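Local structure of group II chitinase (6JAV) at residues E326-K329 / K330-F334; M344-A347 / L348-D352; N366-K369 / T370-N374. The protein probably hydrolyses internal glycosidic bonds of chitin as an endochitinase, the chain here being a family 18 catalytic domain of a much longer insect protein. All blocks are in the same frame, centred on the assembly; numbering follows the deposited sequence.

Contact 1: E326-K329 / K330-F334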
loop_
_atom_site.group_PDB
_atom_site.type_symbol
_atom_site.label_atom_id
_atom_site.label_comp_id
_atom_site.label_asym_id
_atom_site.label_seq_id
_atom_site.Cartn_x
_atom_site.Cartn_y
_atom_site.Cartn_z
ATOM N N GLU A 326 16.110 8.676 5.552
ATOM C CA GLU A 326 15.916 9.787 6.481
ATOM C C GLU A 326 14.428 10.066 6.722
ATOM O O GLU A 326 13.978 10.157 7.878
ATOM C CB GLU A 326 16.630 11.035 5.959
ATOM C CG GLU A 326 16.618 12.170 6.962
ATOM C CD GLU A 326 17.128 13.478 6.386
ATOM O OE1 GLU A 326 18.080 14.043 6.963
ATOM O OE2 GLU A 326 16.562 13.945 5.371
ATOM N N ILE A 327 13.645 10.216 5.647
ATOM C CA ILE A 327 12.230 10.528 5.854
ATOM C C ILE A 327 11.483 9.339 6.450
ATOM O O ILE A 327 10.525 9.524 7.212
ATOM C CB ILE A 327 11.553 11.077 4.585
ATOM C CG1 ILE A 327 10.277 11.870 4.919
ATOM C CG2 ILE A 327 11.207 9.942 3.612
ATOM C CD1 ILE A 327 10.545 13.175 5.677
ATOM N N ILE A 328 11.912 8.112 6.139
ATOM C CA ILE A 328 11.291 6.934 6.739
ATOM C C ILE A 328 11.451 6.970 8.252
ATOM O O ILE A 328 10.494 6.693 9.003
ATOM C CB ILE A 328 11.892 5.665 6.107
ATOM C CG1 ILE A 328 11.409 5.491 4.655
ATOM C CG2 ILE A 328 11.602 4.453 6.976
ATOM C CD1 ILE A 328 9.941 5.140 4.456
ATOM N N LYS A 329 12.651 7.307 8.743
ATOM C CA LYS A 329 12.831 7.405 10.184
ATOM C C LYS A 329 11.912 8.461 10.782
ATOM O O LYS A 329 11.328 8.253 11.860
ATOM C CB LYS A 329 14.291 7.699 10.541
ATOM C CG LYS A 329 15.230 6.540 10.250
ATOM C CD LYS A 329 16.637 7.065 10.025
ATOM C CE LYS A 329 17.702 6.033 10.348
ATOM N NZ LYS A 329 19.024 6.692 10.616
ATOM N N LYS A 330 11.750 9.595 10.093
ATOM C CA LYS A 330 10.830 10.627 10.572
ATOM C C LYS A 330 9.391 10.097 10.608
ATOM O O LYS A 330 8.652 10.307 11.583
ATOM C CB LYS A 330 10.938 11.852 9.667
ATOM C CG LYS A 330 10.072 13.027 10.051
ATOM C CD LYS A 330 10.789 13.958 11.002
ATOM C CE LYS A 330 9.933 15.170 11.344
ATOM N NZ LYS A 330 9.824 16.142 10.236
ATOM N N LYS A 331 8.976 9.414 9.542
ATOM C CA LYS A 331 7.636 8.851 9.495
ATOM C C LYS A 331 7.408 7.817 10.594
ATOM O O LYS A 331 6.319 7.772 11.187
ATOM C CB LYS A 331 7.358 8.257 8.111
ATOM C CG LYS A 331 7.163 9.297 7.044
ATOM C CD LYS A 331 6.857 8.665 5.698
ATOM C CE LYS A 331 6.509 9.732 4.671
ATOM N NZ LYS A 331 6.058 9.148 3.377
ATOM N N VAL A 332 8.399 6.967 10.879
ATOM C CA VAL A 332 8.230 5.977 11.947
ATOM C C VAL A 332 8.194 6.644 13.321
ATOM O O VAL A 332 7.453 6.214 14.209
ATOM C CB VAL A 332 9.263 4.838 11.833
ATOM C CG1 VAL A 332 9.099 3.854 12.968
ATOM C CG2 VAL A 332 9.104 4.110 10.481
ATOM N N ASN A 333 8.991 7.699 13.534
ATOM C CA ASN A 333 8.853 8.443 14.787
ATOM C C ASN A 333 7.460 9.049 14.914
ATOM O O ASN A 333 6.899 9.096 16.019
ATOM C CB ASN A 333 9.935 9.513 14.877
ATOM C CG ASN A 333 11.246 8.947 15.393
ATOM O OD1 ASN A 333 12.263 8.966 14.695
ATOM N ND2 ASN A 333 11.227 8.426 16.612
ATOM N N PHE A 334 6.867 9.469 13.791
ATOM C CA PHE A 334 5.484 9.961 13.788
ATOM C C PHE A 334 4.510 8.855 14.198
ATOM O O PHE A 334 3.628 9.068 15.041
ATOM C CB PHE A 334 5.182 10.512 12.393
ATOM C CG PHE A 334 3.752 10.882 12.146
ATOM C CD1 PHE A 334 3.290 12.152 12.488
ATOM C CD2 PHE A 334 2.878 10.006 11.506
ATOM C CE1 PHE A 334 1.972 12.531 12.219
ATOM C CE2 PHE A 334 1.546 10.383 11.254
ATOM C CZ PHE A 334 1.103 11.655 11.613
#

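Contact 2: M344-A347 / L348-D352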
loop_
_atom_site.group_PDB
_atom_site.type_symbol
_atom_site.label_atom_id
_atom_site.label_comp_id
_atom_site.label_asym_id
_atom_site.label_seq_id
_atom_site.Cartn_x
_atom_site.Cartn_y
_atom_site.Cartn_z
ATOM N N MET A 344 3.111 0.010 7.453
ATOM C CA MET A 344 2.804 -0.880 6.336
ATOM C C MET A 344 3.674 -0.451 5.172
ATOM O O MET A 344 3.947 0.746 5.013
ATOM C CB MET A 344 1.319 -0.764 5.954
ATOM C CG MET A 344 0.882 -1.547 4.720
ATOM S SD MET A 344 1.039 -0.555 3.204
ATOM C CE MET A 344 -0.497 0.376 3.253
ATOM N N ILE A 345 4.101 -1.414 4.331
ATOM C CA ILE A 345 4.888 -1.073 3.144
ATOM C C ILE A 345 4.247 -1.628 1.882
ATOM O O ILE A 345 3.779 -2.771 1.845
ATOM C CB ILE A 345 6.365 -1.518 3.227
ATOM C CG1 ILE A 345 6.508 -3.039 3.379
ATOM C CG2 ILE A 345 7.066 -0.775 4.353
ATOM C CD1 ILE A 345 7.713 -3.604 2.599
ATOM N N TRP A 346 4.263 -0.808 0.836
ATOM C CA TRP A 346 4.004 -1.227 -0.530
ATOM C C TRP A 346 5.308 -1.001 -1.271
ATOM O O TRP A 346 5.640 0.153 -1.579
ATOM C CB TRP A 346 2.914 -0.367 -1.191
ATOM C CG TRP A 346 2.639 -0.970 -2.553
ATOM C CD1 TRP A 346 3.304 -0.712 -3.750
ATOM C CD2 TRP A 346 1.741 -2.038 -2.823
ATOM N NE1 TRP A 346 2.810 -1.534 -4.740
ATOM C CE2 TRP A 346 1.859 -2.361 -4.191
ATOM C CE3 TRP A 346 0.842 -2.760 -2.033
ATOM C CZ2 TRP A 346 1.088 -3.360 -4.782
ATOM C CZ3 TRP A 346 0.077 -3.746 -2.624
ATOM C CH2 TRP A 346 0.209 -4.034 -3.980
ATOM N N ALA A 347 6.053 -2.064 -1.608
ATOM C CA ALA A 347 5.772 -3.480 -1.361
ATOM C C ALA A 347 7.172 -4.123 -1.215
ATOM O O ALA A 347 8.200 -3.488 -1.514
ATOM C CB ALA A 347 5.027 -4.100 -2.537
ATOM N N LEU A 348 7.213 -5.372 -0.754
ATOM C CA LEU A 348 8.491 -6.032 -0.460
ATOM C C LEU A 348 9.453 -5.979 -1.644
ATOM O O LEU A 348 10.659 -5.744 -1.466
ATOM C CB LEU A 348 8.213 -7.494 -0.094
ATOM C CG LEU A 348 7.702 -7.705 1.324
ATOM C CD1 LEU A 348 7.013 -9.083 1.471
ATOM C CD2 LEU A 348 8.832 -7.541 2.336
ATOM N N ASP A 349 8.935 -6.199 -2.849
ATOM C CA ASP A 349 9.761 -6.390 -4.040
ATOM C C ASP A 349 10.241 -5.087 -4.640
ATOM O O ASP A 349 10.919 -5.118 -5.671
ATOM C CB ASP A 349 8.918 -7.111 -5.097
ATOM C CG ASP A 349 7.573 -6.440 -5.299
ATOM O OD1 ASP A 349 6.618 -6.775 -4.552
ATOM O OD2 ASP A 349 7.457 -5.541 -6.152
ATOM N N LEU A 350 9.944 -3.944 -4.019
ATOM C CA LEU A 350 10.345 -2.661 -4.568
ATOM C C LEU A 350 11.489 -2.009 -3.807
ATOM O O LEU A 350 12.156 -1.131 -4.370
ATOM C CB LEU A 350 9.146 -1.697 -4.648
ATOM C CG LEU A 350 7.949 -2.242 -5.469
ATOM C CD1 LEU A 350 6.698 -1.366 -5.264
ATOM C CD2 LEU A 350 8.288 -2.334 -6.965
ATOM N N ASP A 351 11.708 -2.381 -2.548
ATOM C CA ASP A 351 12.894 -1.968 -1.794
ATOM C C ASP A 351 14.124 -2.621 -2.430
ATOM O O ASP A 351 14.005 -3.512 -3.271
ATOM C CB ASP A 351 12.704 -2.409 -0.335
ATOM C CG ASP A 351 13.681 -1.787 0.665
ATOM O OD1 ASP A 351 14.474 -0.868 0.344
ATOM O OD2 ASP A 351 13.618 -2.267 1.817
ATOM N N ASP A 352 15.316 -2.174 -2.043
ATOM C CA ASP A 352 16.560 -2.724 -2.607
ATOM C C ASP A 352 16.950 -4.009 -1.867
ATOM O O ASP A 352 17.939 -4.083 -1.130
ATOM C CB ASP A 352 17.660 -1.670 -2.551
ATOM C CG ASP A 352 18.927 -2.110 -3.265
ATOM O OD1 ASP A 352 18.866 -3.067 -4.077
ATOM O OD2 ASP A 352 19.994 -1.506 -2.996
#

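Contact 3: N366-K369 / T370-N374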
loop_
_atom_site.group_PDB
_atom_site.type_symbol
_atom_site.label_atom_id
_atom_site.label_comp_id
_atom_site.label_asym_id
_atom_site.label_seq_id
_atom_site.Cartn_x
_atom_site.Cartn_y
_atom_site.Cartn_z
ATOM N N ASN A 366 14.557 -2.156 6.510
ATOM C CA ASN A 366 15.373 -2.204 7.727
ATOM C C ASN A 366 15.322 -0.895 8.509
ATOM O O ASN A 366 15.376 -0.910 9.743
ATOM C CB ASN A 366 16.818 -2.584 7.408
ATOM C CG ASN A 366 17.029 -4.066 7.449
ATOM O OD1 ASN A 366 16.953 -4.686 8.520
ATOM N ND2 ASN A 366 17.298 -4.665 6.285
ATOM N N ALA A 367 15.265 0.242 7.818
ATOM C CA ALA A 367 15.145 1.520 8.531
ATOM C C ALA A 367 13.845 1.570 9.330
ATOM O O ALA A 367 13.827 2.041 10.477
ATOM C CB ALA A 367 15.220 2.691 7.546
ATOM N N ILE A 368 12.751 1.075 8.748
ATOM C CA ILE A 368 11.481 1.027 9.471
ATOM C C ILE A 368 11.598 0.144 10.703
ATOM O O ILE A 368 11.188 0.534 11.807
ATOM C CB ILE A 368 10.345 0.543 8.549
ATOM C CG1 ILE A 368 10.106 1.510 7.392
ATOM C CG2 ILE A 368 9.046 0.337 9.376
ATOM C CD1 ILE A 368 9.182 0.968 6.304
ATOM N N LYS A 369 12.117 -1.082 10.531
ATOM C CA LYS A 369 12.243 -2.007 11.651
ATOM C C LYS A 369 13.071 -1.397 12.773
ATOM O O LYS A 369 12.676 -1.438 13.950
ATOM C CB LYS A 369 12.867 -3.323 11.163
ATOM C CG LYS A 369 13.289 -4.217 12.305
ATOM C CD LYS A 369 13.850 -5.510 11.746
ATOM C CE LYS A 369 14.325 -6.439 12.858
ATOM N NZ LYS A 369 14.947 -7.667 12.274
ATOM N N THR A 370 14.230 -0.836 12.428
ATOM C CA THR A 370 15.115 -0.304 13.455
ATOM C C THR A 370 14.447 0.835 14.212
ATOM O O THR A 370 14.541 0.911 15.447
ATOM C CB THR A 370 16.409 0.165 12.810
ATOM O OG1 THR A 370 17.084 -0.981 12.286
ATOM C CG2 THR A 370 17.305 0.862 13.848
ATOM N N GLU A 371 13.739 1.713 13.498
ATOM C CA GLU A 371 13.083 2.816 14.187
ATOM C C GLU A 371 11.904 2.337 15.035
ATOM O O GLU A 371 11.695 2.838 16.146
ATOM C CB GLU A 371 12.704 3.908 13.193
ATOM C CG GLU A 371 12.358 5.260 13.861
ATOM C CD GLU A 371 13.513 5.859 14.687
ATOM O OE1 GLU A 371 14.654 5.935 14.182
ATOM O OE2 GLU A 371 13.273 6.273 15.840
ATOM N N LEU A 372 11.131 1.354 14.554
ATOM C CA LEU A 372 10.036 0.828 15.369
ATOM C C LEU A 372 10.546 0.206 16.656
ATOM O O LEU A 372 9.859 0.273 17.690
ATOM C CB LEU A 372 9.256 -0.236 14.593
ATOM C CG LEU A 372 8.289 0.299 13.537
ATOM C CD1 LEU A 372 7.687 -0.894 12.798
ATOM C CD2 LEU A 372 7.166 1.129 14.196
ATOM N N LEU A 373 11.717 -0.431 16.615
ATOM C CA LEU A 373 12.290 -1.101 17.777
ATOM C C LEU A 373 13.069 -0.157 18.679
ATOM O O LEU A 373 13.420 -0.545 19.798
ATOM C CB LEU A 373 13.172 -2.278 17.353
ATOM C CG LEU A 373 12.404 -3.414 16.669
ATOM C CD1 LEU A 373 13.356 -4.481 16.159
ATOM C CD2 LEU A 373 11.376 -4.026 17.614
ATOM N N ASN A 374 13.308 1.064 18.241
ATOM C CA ASN A 374 14.004 2.049 19.055
ATOM C C ASN A 374 13.022 2.649 20.064
ATOM O O ASN A 374 11.986 3.194 19.656
ATOM C CB ASN A 374 14.553 3.105 18.105
ATOM C CG ASN A 374 15.183 4.264 18.810
ATOM O OD1 ASN A 374 15.277 4.276 20.019
ATOM N ND2 ASN A 374 15.615 5.260 18.048
HETATM O O HOH W 1 16.769 -3.479 11.059
#

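Contact 1: E326-K329 / K330-F334
I327 and K331 meet one turn apart on helix 325-337, and four consecutive backbone hydrogen bonds of the i to i+4 kind run through this turn. K331 N reaches I327 O at 2.8 Å, and V332 N reaches I328 O at 2.8 Å. K330 N to E326 O is longer, 3.2 Å, while N333 N to K329 O closes the set.

Apolar contacts follow the same spacing. On the buried side CG2 of I328 lies 4.3 Å from CG2 of V332, two beta-branched residues whose compact methyls suit the tight seam with helix 363-373. CD1 of I327 lies 4.2 Å from CB of K330, and CG1 of I327 is 4.3 Å from CE of K331. The aliphatic part of K331 runs past the I327 carbonyl, its CG 3.4 Å from I327 O; with CG anti to its own carbonyl carbon (chi1 -72°) and the chain extended beyond, the amine is carried away from the helix.

The charged ends find partners beyond this turn. K331 NZ forms a salt bridge with D323 and a hydrogen bond to A212 O, K330 NZ bonds to Q307 O, and E326 pairs with K303.

Lysine therefore serves two purposes at the buried position 331: its methylenes behave as apolar filling, and the ammonium group, probably charged, has both a carboxylate and a carbonyl to compensate its burial.

Contact 2: M344-A347 / L348-D352
The C-terminal mouth of the family 18 TIM barrel is where strand 342-346 ends and its loop begins, with W346 and L350 meeting across the bend. CD1 of L350 approaches CD1 of the W346 indole at a slant, 3.8 Å away. A347 is joined to W346 by a cis peptide bond, and its CB lies 3.8 Å above one face of the indole, toward the rim; so small a side chain fits between the ring and the turn.

A347 to L350 form a type I beta turn, closed by L350 N donating to A347 O at 3.1 Å, straight at the hydrogen (164°) but with the donor above the carbonyl plane. A347 N is buried without a partner, covered by L350 CD1. CD1 of I345 lies 4.1 Å from CD2 of L348, both buried.

D349 sets its CG between the backbone N and the carbonyl carbon (chi1 50°), leaving OD1 3.7 Å from A347 CB. Its carboxylate is held by T14 and by a salt bridge to R20 of the inhibitor pocket. A tryptophan closing the last barrel strand before a non-proline cis peptide is characteristic of family 18 chitinases and floors the substrate cleft, as W346 probably does here.

Contact 3: N366-K369 / T370-N374
The last turns of helix 363-373 are held by four successive i to i+4 backbone hydrogen bonds, from T370 N to N366 O (2.9 Å), through E371 N to A367 O and L372 N to I368 O, to L373 N to K369 O, whose N-H...O angle of 149° is the most bent of the four as the helix nears its end.

On the buried side I368 and L372 lie side by side and point the same way, CG2 of I368 being 3.9 Å from CD1 of L372. L372 also sets its CG 3.4 Å from I368 O. This is the outer layer of a TIM barrel, where a helix covers the parallel strands and packs against its neighbour helix: the large aliphatic I368 and L372 suit the inward face, both continuing onto L9 of strand 8-14, and the small A367 lets V325 of the neighbouring helix come close.

On another face of the helix, K369 and L373 cross at an angle, with CG of K369 3.9 Å from CD1 of L373. The lysine is fully extended; with CG opposite the backbone N (chi1 168°), the straight chain carries its methylenes past the leucine methyl.

The polar edge is bridged by a water. It donates to N366 OD1 at 2.8 Å and accepts from T370 OG1, also at 2.8 Å, linking two side chains a turn apart. T370 carries OG1 beside its backbone N (chi1 -66°), the placement that brings the hydroxyl to this water. Beyond the two segments, K369 NZ bonds to S34 O, E371 forms a salt bridge with K336, and N366 ND2 donates to H362 O, which helps fix the rotation of that amide.

In the fold
Contacts 1 and 3 lie on adjacent outer helices, their centres 9 Å apart, and mesh directly: CG2 of I328 sits 3.3 Å from CG1 of I368, and CG1 of V332 lies 3.6 Å from CD2 of L372. Contact 3 in turn backs onto contact 2, where CD1 of I368 meets CG2 of I345 at 3.4 Å, so I368 touches both of the other contacts. Contacts 1 and 2 do not touch, their nearest atoms being about 7 Å apart. Contact 2 lies beside the inhibitor, the W346 side chain being about 5 Å from it; the side chain of K330 in contact 1 is about 8 Å from an N-acetylglucosamine, consistent with the N-linked sugar on N228.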